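Local coordinates for protein tartronate semialdehyde reductase (Salmonella typhimurium, PDB 1VPD) that probably catalyses the NAD(P)H-dependent reduction of tartronate semialdehyde to D-glycerate, the last step of galactarate breakdown, at residues S30-S34 and A49-S53; T93-S99 and E119-V125; I186-E191 and L285-Y289; V201-L205 and V295-R299. All blocks are in the same frame, centred on the assembly; numbering follows the deposited sequence.

Contact 1 (S30-S34 and A49-S53)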
loop_
_atom_site.group_PDB
_atom_site.type_symbol
_atom_site.label_atom_id
_atom_site.label_comp_id
_atom_site.label_asym_id
_atom_site.label_seq_id
_atom_site.Cartn_x
_atom_site.Cartn_y
_atom_site.Cartn_z
ATOM N N SER A 30 2.961 -6.479 -21.757
ATOM C CA SER A 30 2.576 -5.275 -22.480
ATOM C C SER A 30 1.516 -4.542 -21.670
ATOM O O SER A 30 0.493 -5.132 -21.322
ATOM C CB SER A 30 2.013 -5.631 -23.857
ATOM O OG SER A 30 2.992 -6.347 -24.591
ATOM N N LEU A 31 1.766 -3.277 -21.364
ATOM C CA LEU A 31 0.882 -2.496 -20.504
ATOM C C LEU A 31 0.204 -1.372 -21.244
ATOM O O LEU A 31 0.768 -0.788 -22.172
ATOM C CB LEU A 31 1.645 -1.883 -19.319
ATOM C CG LEU A 31 2.389 -2.781 -18.341
ATOM C CD1 LEU A 31 2.698 -1.986 -17.073
ATOM C CD2 LEU A 31 1.655 -4.019 -17.989
ATOM N N VAL A 32 -1.019 -1.078 -20.828
ATOM C CA VAL A 32 -1.692 0.157 -21.161
ATOM C C VAL A 32 -1.999 0.855 -19.827
ATOM O O VAL A 32 -2.779 0.342 -19.020
ATOM C CB VAL A 32 -2.993 -0.063 -21.967
ATOM C CG1 VAL A 32 -3.509 1.255 -22.487
ATOM C CG2 VAL A 32 -2.763 -1.035 -23.120
ATOM N N VAL A 33 -1.401 2.023 -19.630
ATOM C CA VAL A 33 -1.371 2.684 -18.328
ATOM C C VAL A 33 -2.076 4.022 -18.291
ATOM O O VAL A 33 -2.261 4.698 -19.312
ATOM C CB VAL A 33 0.089 2.829 -17.809
ATOM C CG1 VAL A 33 0.810 1.530 -17.884
ATOM C CG2 VAL A 33 0.875 3.928 -18.539
ATOM N N SER A 34 -2.520 4.397 -17.090
ATOM C CA SER A 34 -3.042 5.725 -16.844
ATOM C C SER A 34 -2.761 6.149 -15.403
ATOM O O SER A 34 -2.527 5.313 -14.533
ATOM C CB SER A 34 -4.529 5.799 -17.119
ATOM O OG SER A 34 -4.990 7.125 -16.934
ATOM N N ALA A 49 5.496 1.250 -21.954
ATOM C CA ALA A 49 4.038 1.127 -21.906
ATOM C C ALA A 49 3.351 1.905 -23.015
ATOM O O ALA A 49 3.894 2.875 -23.546
ATOM C CB ALA A 49 3.503 1.612 -20.567
ATOM N N GLU A 50 2.137 1.480 -23.336
ATOM C CA GLU A 50 1.175 2.340 -24.006
ATOM C C GLU A 50 0.253 3.009 -22.997
ATOM O O GLU A 50 0.346 2.747 -21.791
ATOM C CB GLU A 50 0.356 1.515 -24.991
ATOM C CG GLU A 50 1.218 0.908 -26.078
ATOM C CD GLU A 50 0.389 0.282 -27.153
ATOM O OE1 GLU A 50 -0.320 -0.692 -26.825
ATOM O OE2 GLU A 50 0.452 0.796 -28.305
ATOM N N THR A 51 -0.607 3.897 -23.486
ATOM C CA THR A 51 -1.577 4.603 -22.648
ATOM C C THR A 51 -2.912 4.790 -23.376
ATOM O O THR A 51 -3.007 4.546 -24.582
ATOM C CB THR A 51 -0.988 5.939 -22.156
ATOM O OG1 THR A 51 -1.869 6.554 -21.212
ATOM C CG2 THR A 51 -0.840 6.980 -23.311
ATOM N N ALA A 52 -3.951 5.140 -22.630
ATOM C CA ALA A 52 -5.245 5.520 -23.197
ATOM C C ALA A 52 -5.853 6.602 -22.334
ATOM O O ALA A 52 -5.429 6.775 -21.191
ATOM C CB ALA A 52 -6.171 4.315 -23.296
ATOM N N SER A 53 -6.860 7.300 -22.856
ATOM C CA SER A 53 -7.345 8.543 -22.253
ATOM C C SER A 53 -8.336 8.326 -21.108
ATOM O O SER A 53 -8.641 9.269 -20.370
ATOM C CB SER A 53 -7.976 9.460 -23.318
ATOM O OG SER A 53 -6.983 9.980 -24.218
HETATM O O HOH W 1 0.891 -2.248 -24.481
HETATM O O HOH W 2 -5.641 8.368 -19.089
#
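Strand 30-34 runs parallel to the short, weakly bonded strand about Glu-50 and Thr-51, with Val-32 opposite Glu-50, although over their touching parts the two chains diverge by 48°. They are the two strands of a beta-alpha-beta unit of the Rossmann-type nucleotide-binding domain, joined by the crossover helix 38-46. Strand 50-51 is the outermost on this side of the sheet. Two backbone hydrogen bonds hold the register: Glu-50 N donates to Leu-31 O at 2.9 Å, and Val-33 N donates to Glu-50 O. Further along, the bonding passes to a side chain. The hydroxyl of Thr-51 lies anti to its own backbone N (chi1 -173°), which brings OG1 to 2.7 Å from Val-33 O as donor.

Apolar contacts form on both faces. On the side of helix 38-46, Val-33 CG1 rests 3.8 Å from Ala-49 CB, and both side chains reach Val-44. Val-32 points to the other face, where its CG1 lies over the backbone of Thr-51 and 4.1 Å from Ala-52 CB. Glu-50, on the same face as Val-32, extends its chain into a salt bridge between OE1 and Lys-7 NZ. Val-33 also comes close to Leu-13, one of the residues predicted to bind NAD(+), so this edge of the sheet adjoins the probable cofactor site.

Waters bridge the two chains at either end of the contact. One donates to both Leu-31 O and Glu-50 OE1; the other bonds Ser-34 OG and donates to Ala-52 O, at 2.6 Å from that oxygen.

Contact 2 (T93-S99 and E119-V125)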
loop_
_atom_site.group_PDB
_atom_site.type_symbol
_atom_site.label_atom_id
_atom_site.label_comp_id
_atom_site.label_asym_id
_atom_site.label_seq_id
_atom_site.Cartn_x
_atom_site.Cartn_y
_atom_site.Cartn_z
ATOM N N THR A 93 -13.582 -9.973 -18.138
ATOM C CA THR A 93 -12.502 -9.063 -17.776
ATOM C C THR A 93 -12.272 -9.209 -16.268
ATOM O O THR A 93 -13.221 -9.446 -15.536
ATOM C CB THR A 93 -12.919 -7.614 -18.086
ATOM O OG1 THR A 93 -13.158 -7.439 -19.492
ATOM C CG2 THR A 93 -11.789 -6.634 -17.788
ATOM N N VAL A 94 -11.023 -9.065 -15.838
ATOM C CA VAL A 94 -10.657 -9.176 -14.425
ATOM C C VAL A 94 -10.045 -7.868 -13.945
ATOM O O VAL A 94 -9.151 -7.330 -14.601
ATOM C CB VAL A 94 -9.638 -10.301 -14.214
ATOM C CG1 VAL A 94 -9.204 -10.393 -12.736
ATOM C CG2 VAL A 94 -10.202 -11.664 -14.729
ATOM N N LEU A 95 -10.512 -7.377 -12.792
ATOM C CA LEU A 95 -9.859 -6.281 -12.076
ATOM C C LEU A 95 -9.064 -6.875 -10.923
ATOM O O LEU A 95 -9.630 -7.610 -10.105
ATOM C CB LEU A 95 -10.872 -5.291 -11.520
ATOM C CG LEU A 95 -10.345 -4.239 -10.520
ATOM C CD1 LEU A 95 -9.339 -3.315 -11.168
ATOM C CD2 LEU A 95 -11.511 -3.438 -9.960
ATOM N N ILE A 96 -7.779 -6.561 -10.878
ATOM C CA ILE A 96 -6.927 -6.848 -9.732
ATOM C C ILE A 96 -6.684 -5.516 -9.052
ATOM O O ILE A 96 -5.842 -4.707 -9.478
ATOM C CB ILE A 96 -5.605 -7.538 -10.136
ATOM C CG1 ILE A 96 -5.870 -8.828 -10.912
ATOM C CG2 ILE A 96 -4.752 -7.888 -8.901
ATOM C CD1 ILE A 96 -4.615 -9.497 -11.377
ATOM N N ASP A 97 -7.452 -5.239 -8.012
ATOM C CA ASP A 97 -7.238 -3.996 -7.274
ATOM C C ASP A 97 -6.180 -4.246 -6.218
ATOM O O ASP A 97 -6.379 -5.059 -5.312
ATOM C CB ASP A 97 -8.536 -3.491 -6.637
ATOM C CG ASP A 97 -8.357 -2.174 -5.909
ATOM O OD1 ASP A 97 -7.410 -1.395 -6.258
ATOM O OD2 ASP A 97 -9.128 -1.854 -4.973
HETATM N N MSE A 98 -5.057 -3.551 -6.344
HETATM C CA MSE A 98 -3.932 -3.680 -5.432
HETATM C C MSE A 98 -3.862 -2.523 -4.430
HETATM O O MSE A 98 -2.910 -2.420 -3.650
HETATM C CB MSE A 98 -2.637 -3.816 -6.235
HETATM C CG MSE A 98 -2.699 -5.048 -7.184
HETATM SE SE MSE A 98 -1.076 -5.506 -8.120
HETATM C CE MSE A 98 -0.245 -6.613 -6.756
ATOM N N SER A 99 -4.899 -1.694 -4.427
ATOM C CA SER A 99 -5.065 -0.607 -3.461
ATOM C C SER A 99 -5.359 -1.163 -2.077
ATOM O O SER A 99 -5.947 -2.239 -1.921
ATOM C CB SER A 99 -6.239 0.284 -3.872
ATOM O OG SER A 99 -6.190 0.641 -5.251
ATOM N N GLU A 119 -14.831 -9.889 -13.134
ATOM C CA GLU A 119 -14.288 -10.576 -11.965
ATOM C C GLU A 119 -13.357 -9.632 -11.222
ATOM O O GLU A 119 -12.895 -8.651 -11.792
ATOM C CB GLU A 119 -13.462 -11.780 -12.384
ATOM C CG GLU A 119 -14.146 -12.716 -13.371
ATOM C CD GLU A 119 -15.015 -13.760 -12.726
ATOM O OE1 GLU A 119 -15.269 -13.698 -11.493
ATOM O OE2 GLU A 119 -15.460 -14.643 -13.492
HETATM N N MSE A 120 -13.048 -9.956 -9.969
HETATM C CA MSE A 120 -12.206 -9.068 -9.151
HETATM C C MSE A 120 -11.413 -9.830 -8.097
HETATM O O MSE A 120 -11.934 -10.757 -7.456
HETATM C CB MSE A 120 -13.055 -7.990 -8.465
HETATM C CG MSE A 120 -12.234 -6.999 -7.662
HETATM SE SE MSE A 120 -13.370 -5.642 -6.916
HETATM C CE MSE A 120 -12.165 -4.748 -5.754
ATOM N N LEU A 121 -10.146 -9.459 -7.957
ATOM C CA LEU A 121 -9.328 -9.841 -6.813
ATOM C C LEU A 121 -8.967 -8.572 -6.037
ATOM O O LEU A 121 -8.687 -7.531 -6.646
ATOM C CB LEU A 121 -8.019 -10.505 -7.234
ATOM C CG LEU A 121 -8.072 -11.770 -8.102
ATOM C CD1 LEU A 121 -6.676 -12.149 -8.541
ATOM C CD2 LEU A 121 -8.726 -12.863 -7.315
ATOM N N ASP A 122 -8.939 -8.671 -4.707
ATOM C CA ASP A 122 -8.332 -7.639 -3.875
ATOM C C ASP A 122 -6.952 -8.118 -3.451
ATOM O O ASP A 122 -6.829 -9.070 -2.684
ATOM C CB ASP A 122 -9.210 -7.193 -2.690
ATOM C CG ASP A 122 -9.504 -8.284 -1.670
ATOM O OD1 ASP A 122 -9.938 -9.402 -2.051
ATOM O OD2 ASP A 122 -9.405 -8.077 -0.428
ATOM N N ALA A 123 -5.921 -7.483 -4.008
ATOM C CA ALA A 123 -4.532 -7.915 -3.859
ATOM C C ALA A 123 -3.605 -6.777 -3.395
ATOM O O ALA A 123 -2.652 -6.416 -4.099
ATOM C CB ALA A 123 -4.030 -8.489 -5.175
ATOM N N PRO A 124 -3.873 -6.215 -2.215
ATOM C CA PRO A 124 -2.990 -5.200 -1.648
ATOM C C PRO A 124 -1.615 -5.769 -1.316
ATOM O O PRO A 124 -1.382 -6.992 -1.304
ATOM C CB PRO A 124 -3.735 -4.739 -0.380
ATOM C CG PRO A 124 -4.602 -5.888 -0.013
ATOM C CD PRO A 124 -5.008 -6.512 -1.325
ATOM N N VAL A 125 -0.684 -4.866 -1.073
ATOM C CA VAL A 125 0.717 -5.221 -0.977
ATOM C C VAL A 125 1.360 -4.670 0.262
ATOM O O VAL A 125 0.852 -3.718 0.879
ATOM C CB VAL A 125 1.516 -4.737 -2.236
ATOM C CG1 VAL A 125 0.800 -5.113 -3.519
ATOM C CG2 VAL A 125 1.761 -3.229 -2.222
HETATM O O HOH W 3 -1.741 -1.955 -1.219
#
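Leu-95 is gripped through both its N and its O: the N donates to Glu-119 O in a nearly straight bond (175° at the hydrogen), and the O accepts from Leu-121 N. Similar bonds continue on both sides, from Glu-119 N to Thr-93 O and from Ala-123 N to Asp-97 O, the latter at 2.8 Å. The two parallel strands belong to a beta-alpha-beta unit of the Rossmann-type domain, connected by helix 103-114.

On the face covered by that helix, Leu-95 and Met-120, a selenomethionine, lie side by side, with Leu-95 CD2 4.2 Å from Met-120 SE. The fully extended Met-120 chain carries CE on to Asp-97 CB, 3.9 Å away. Ile-96 and Leu-121 pair likewise on the opposite face, beneath helix 145-156, and Ile-96 CG2 meets Ala-123 CB at 3.8 Å.

Past the paired residues, selenomethionine Met-98 bends at chi3 (86°) and sets CE 3.7 Å from Val-125 CG1. Pro-124 packs near Lys-175, the predicted active-site residue, whose NZ is hydrogen-bonded to Val-125 O. An Asx turn follows strand 94-97. Asp-97 OD1 accepts Ser-99 N from above the carboxylate plane and also bonds Thr-67 OG1, while its syn lone pair takes Ser-99 OG at 2.6 Å.

Contact 3 (I186-E191 and L285-Y289)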
loop_
_atom_site.group_PDB
_atom_site.type_symbol
_atom_site.label_atom_id
_atom_site.label_comp_id
_atom_site.label_asym_id
_atom_site.label_seq_id
_atom_site.Cartn_x
_atom_site.Cartn_y
_atom_site.Cartn_z
ATOM N N ILE A 186 6.762 0.714 13.910
ATOM C CA ILE A 186 7.390 2.017 13.779
ATOM C C ILE A 186 7.304 2.789 15.097
ATOM O O ILE A 186 8.296 3.379 15.554
ATOM C CB ILE A 186 6.775 2.859 12.630
ATOM C CG1 ILE A 186 7.074 2.226 11.276
ATOM C CG2 ILE A 186 7.319 4.290 12.667
ATOM C CD1 ILE A 186 6.283 2.869 10.139
ATOM N N ALA A 187 6.119 2.802 15.695
ATOM C CA ALA A 187 5.920 3.480 16.979
ATOM C C ALA A 187 6.829 2.895 18.058
ATOM O O ALA A 187 7.433 3.633 18.834
ATOM C CB ALA A 187 4.484 3.441 17.392
ATOM N N ALA A 188 6.934 1.570 18.096
ATOM C CA ALA A 188 7.760 0.901 19.087
ATOM C C ALA A 188 9.232 1.240 18.936
ATOM O O ALA A 188 9.923 1.500 19.925
ATOM C CB ALA A 188 7.558 -0.634 18.987
HETATM N N MSE A 189 9.721 1.208 17.700
HETATM C CA MSE A 189 11.085 1.653 17.386
HETATM C C MSE A 189 11.309 3.074 17.903
HETATM O O MSE A 189 12.318 3.353 18.527
HETATM C CB MSE A 189 11.329 1.613 15.869
HETATM C CG MSE A 189 12.598 2.293 15.455
HETATM SE SE MSE A 189 12.679 2.557 13.548
HETATM C CE MSE A 189 11.447 4.034 13.490
ATOM N N SER A 190 10.362 3.969 17.645
ATOM C CA SER A 190 10.467 5.379 18.010
ATOM C C SER A 190 10.502 5.565 19.531
ATOM O O SER A 190 11.342 6.297 20.071
ATOM C CB SER A 190 9.288 6.149 17.412
ATOM O OG SER A 190 9.296 6.079 15.990
ATOM N N GLU A 191 9.613 4.847 20.221
ATOM C CA GLU A 191 9.514 4.880 21.663
ATOM C C GLU A 191 10.844 4.421 22.273
ATOM O O GLU A 191 11.379 5.066 23.171
ATOM C CB GLU A 191 8.347 3.981 22.107
ATOM C CG GLU A 191 8.036 4.043 23.578
ATOM C CD GLU A 191 6.635 3.573 23.955
ATOM O OE1 GLU A 191 5.623 4.046 23.374
ATOM O OE2 GLU A 191 6.556 2.754 24.885
ATOM N N LEU A 285 6.447 9.232 12.638
ATOM C CA LEU A 285 5.959 8.889 13.967
ATOM C C LEU A 285 7.035 9.130 15.004
ATOM O O LEU A 285 6.739 9.465 16.146
ATOM C CB LEU A 285 5.541 7.421 14.029
ATOM C CG LEU A 285 4.096 7.057 13.834
ATOM C CD1 LEU A 285 4.002 5.555 13.634
ATOM C CD2 LEU A 285 3.257 7.514 15.024
ATOM N N ALA A 286 8.306 8.983 14.628
ATOM C CA ALA A 286 9.406 9.301 15.548
ATOM C C ALA A 286 9.350 10.737 16.055
ATOM O O ALA A 286 9.666 10.992 17.224
ATOM C CB ALA A 286 10.767 9.016 14.904
ATOM N N CYS A 287 8.922 11.658 15.195
ATOM C CA CYS A 287 8.856 13.072 15.549
ATOM C C CYS A 287 7.840 13.347 16.664
ATOM O O CYS A 287 8.022 14.268 17.457
ATOM C CB CYS A 287 8.594 13.941 14.318
ATOM S SG CYS A 287 9.718 13.628 12.942
ATOM N N TYR A 288 6.771 12.539 16.738
ATOM C CA TYR A 288 5.827 12.635 17.841
ATOM C C TYR A 288 6.538 12.405 19.170
ATOM O O TYR A 288 6.410 13.187 20.116
ATOM C CB TYR A 288 4.683 11.623 17.640
ATOM C CG TYR A 288 3.709 11.558 18.789
ATOM C CD1 TYR A 288 2.620 12.416 18.849
ATOM C CD2 TYR A 288 3.862 10.636 19.817
ATOM C CE1 TYR A 288 1.712 12.369 19.917
ATOM C CE2 TYR A 288 2.977 10.593 20.886
ATOM C CZ TYR A 288 1.903 11.463 20.931
ATOM O OH TYR A 288 1.010 11.410 21.965
ATOM N N TYR A 289 7.283 11.316 19.241
ATOM C CA TYR A 289 8.040 10.997 20.438
ATOM C C TYR A 289 9.133 12.032 20.726
ATOM O O TYR A 289 9.358 12.392 21.881
ATOM C CB TYR A 289 8.672 9.635 20.291
ATOM C CG TYR A 289 7.698 8.493 20.490
ATOM C CD1 TYR A 289 7.478 7.966 21.751
ATOM C CD2 TYR A 289 6.987 7.964 19.424
ATOM C CE1 TYR A 289 6.580 6.934 21.949
ATOM C CE2 TYR A 289 6.088 6.913 19.606
ATOM C CZ TYR A 289 5.903 6.398 20.870
ATOM O OH TYR A 289 5.037 5.346 21.057
#
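Tyr-289 OH donates a short hydrogen bond, 2.7 Å, to the anti lone pair of Glu-191 OE1; the carboxylate and ring planes are turned 51° apart. With chi1 at -174°, Glu-191 sends its chain directly away from the backbone N, and the extended part beyond CG brings OE1 to the hydroxyl, crossing the ring at a slant. Nearer the backbone, Glu-191 CB lies 3.4 Å from Tyr-289 CE1.

The ring itself lies against the backbone of helix 170-198. Glu-191 N sits over the centre of one face, 3.9 Å above the plane, while Ser-190 CB touches Tyr-289 CD2 at 3.6 Å. Tyr-288 CD2 covers the opposite face near its rim.

Segments 186-191 of helix 170-198 and 285-289 of helix 285-293, both in the all-helical C-terminal domain, cross at -37° with their axes 8.6 Å apart at closest approach. The small residues Ser-190 and Ala-286 bring them closest, with CA atoms 4.8 Å apart. Ser-190 OG turns back to donate to Ile-186 O, which also accepts Ser-190 N from the other face of its carbonyl plane.

Apolar contact completes the interface: Ile-186 and Leu-285 cross at about a right angle, and Ile-186 CG2 lies 3.7 Å from Leu-285 CD1. Around them, Leu-285 reaches Met-269 of helix 260-274, and Ile-186 meets Val-219 of helix 218-228.

Contact 4 (V201-L205 and V295-R299)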
loop_
_atom_site.group_PDB
_atom_site.type_symbol
_atom_site.label_atom_id
_atom_site.label_comp_id
_atom_site.label_asym_id
_atom_site.label_seq_id
_atom_site.Cartn_x
_atom_site.Cartn_y
_atom_site.Cartn_z
ATOM N N VAL A 201 22.378 7.385 25.567
ATOM C CA VAL A 201 22.999 6.428 24.675
ATOM C C VAL A 201 22.711 6.790 23.224
ATOM O O VAL A 201 21.584 7.095 22.853
ATOM C CB VAL A 201 22.538 4.970 24.992
ATOM C CG1 VAL A 201 23.142 3.972 24.039
ATOM C CG2 VAL A 201 22.894 4.613 26.426
ATOM N N ASN A 202 23.749 6.770 22.395
ATOM C CA ASN A 202 23.621 7.130 21.005
ATOM C C ASN A 202 22.726 6.141 20.260
ATOM O O ASN A 202 22.994 4.942 20.302
ATOM C CB ASN A 202 25.015 7.123 20.382
ATOM C CG ASN A 202 24.996 7.531 18.935
ATOM O OD1 ASN A 202 24.671 6.737 18.080
ATOM N ND2 ASN A 202 25.346 8.785 18.658
ATOM N N PRO A 203 21.653 6.613 19.615
ATOM C CA PRO A 203 20.702 5.681 18.991
ATOM C C PRO A 203 21.252 4.889 17.806
ATOM O O PRO A 203 20.756 3.804 17.495
ATOM C CB PRO A 203 19.522 6.586 18.577
ATOM C CG PRO A 203 20.100 7.990 18.470
ATOM C CD PRO A 203 21.217 8.019 19.492
ATOM N N ASP A 204 22.283 5.395 17.139
ATOM C CA ASP A 204 22.892 4.611 16.074
ATOM C C ASP A 204 23.589 3.374 16.645
ATOM O O ASP A 204 23.514 2.303 16.071
ATOM C CB ASP A 204 23.883 5.496 15.290
ATOM C CG ASP A 204 24.163 5.000 13.895
ATOM O OD1 ASP A 204 23.800 3.851 13.524
ATOM O OD2 ASP A 204 24.799 5.726 13.091
ATOM N N LEU A 205 24.255 3.514 17.793
ATOM C CA LEU A 205 24.846 2.364 18.466
ATOM C C LEU A 205 23.746 1.396 18.962
ATOM O O LEU A 205 23.896 0.184 18.853
ATOM C CB LEU A 205 25.736 2.806 19.613
ATOM C CG LEU A 205 26.926 3.692 19.229
ATOM C CD1 LEU A 205 27.720 4.051 20.482
ATOM C CD2 LEU A 205 27.805 2.990 18.210
ATOM N N VAL A 295 13.823 15.421 22.779
ATOM C CA VAL A 295 15.112 14.982 22.250
ATOM C C VAL A 295 14.927 14.495 20.817
ATOM O O VAL A 295 13.864 13.990 20.464
ATOM C CB VAL A 295 15.751 13.890 23.155
ATOM C CG1 VAL A 295 14.996 12.584 23.039
ATOM C CG2 VAL A 295 17.211 13.702 22.841
ATOM N N GLU A 296 15.950 14.631 19.990
ATOM C CA GLU A 296 15.895 14.118 18.640
ATOM C C GLU A 296 16.762 12.876 18.495
ATOM O O GLU A 296 17.836 12.764 19.099
ATOM C CB GLU A 296 16.308 15.223 17.647
ATOM C CG GLU A 296 15.276 16.330 17.615
ATOM C CD GLU A 296 15.533 17.388 16.551
ATOM O OE1 GLU A 296 16.665 17.474 16.060
ATOM O OE2 GLU A 296 14.576 18.118 16.217
ATOM N N VAL A 297 16.276 11.941 17.687
ATOM C CA VAL A 297 16.950 10.698 17.392
ATOM C C VAL A 297 17.780 10.922 16.125
ATOM O O VAL A 297 17.237 10.979 15.035
ATOM C CB VAL A 297 15.929 9.563 17.200
ATOM C CG1 VAL A 297 16.589 8.284 16.749
ATOM C CG2 VAL A 297 15.172 9.338 18.522
ATOM N N THR A 298 19.086 11.078 16.292
ATOM C CA THR A 298 19.964 11.505 15.192
ATOM C C THR A 298 21.220 10.663 15.164
ATOM O O THR A 298 21.492 9.905 16.098
ATOM C CB THR A 298 20.385 12.993 15.350
ATOM O OG1 THR A 298 21.208 13.141 16.511
ATOM C CG2 THR A 298 19.233 13.908 15.617
ATOM N N ARG A 299 22.015 10.792 14.111
ATOM C CA ARG A 299 23.286 10.077 14.105
ATOM C C ARG A 299 24.167 10.574 15.247
ATOM O O ARG A 299 25.082 9.845 15.674
ATOM C CB ARG A 299 24.026 10.208 12.777
ATOM C CG ARG A 299 23.256 9.630 11.582
ATOM C CD ARG A 299 23.152 8.111 11.543
ATOM N NE ARG A 299 22.571 7.673 10.271
ATOM C CZ ARG A 299 22.502 6.426 9.855
ATOM N NH1 ARG A 299 23.012 5.428 10.557
ATOM N NH2 ARG A 299 21.953 6.159 8.682
ATOM O OXT ARG A 299 23.984 11.692 15.772
HETATM O O HOH W 4 26.385 7.601 14.172
#
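The C-terminal tail, without regular structure, passes the first turn of helix 203-210, bringing the CA of Val-297 within 6.5 Å of that of Pro-203 and Arg-299 nearer still to Asp-204. Arg-299 makes the ionic contact. Asp-204 is modelled in two conformers, and in the one described here Arg-299 NH1 donates to Asp-204 OD2 at 3.1 Å, forming a salt bridge with an angle of 167° at the hydrogen. In this conformer the acceptor lies near the guanidinium plane, at its edge, but the nitrogen meets the carboxylate from above its plane, the two flat groups being 55° apart. A bend at chi2 (-71°) folds the arginine chain on its way to the acid. The same guanidinium has a second acidic partner, since NE forms a salt bridge with Asp-229 OD1.

Asn-202 is the N-cap of helix 203-210 and divides its amide between two tasks. Its OD1 accepts from Leu-205 N in the carbonyl plane and, weakly, from Asp-204 N. On the other branch, ND2 donates almost straight to Arg-299 O, 3.2 Å away, thereby linking the cap to the terminal carboxylate of the chain. A water donates to that same oxygen and, in the conformer described, to Asp-204 OD2.

Apart from the polar groups, Pro-203 CB packs 3.9 Å from Val-297 CG1, and Pro-203 CG lies against Thr-298 O. Thr-197 and Thr-194 of helix 170-198 border this apolar patch, touching Pro-203 and Val-297 respectively, while Met-228 of helix 218-228 touches Val-297 and Arg-299.

In the fold
Contacts 1 and 2 lie in the same sheet of the N-terminal Rossmann-type domain, their centres about 18 Å apart: contact 1 is at the sheet edge, and contact 2 is further in, beside the predicted catalytic lysine. Contacts 3 and 4 belong to the helical C-terminal domain on the other side of the chain's centre; the centres of contacts 2 and 3 are about 33 Å apart. Along the sequence, contact 1 closes before contact 2 opens, and both precede the other two. The segments of contacts 3 and 4 alternate, with centres about 13 Å apart, so the last helix and the C-terminal tail fold back on helices 170-198 and 203-210.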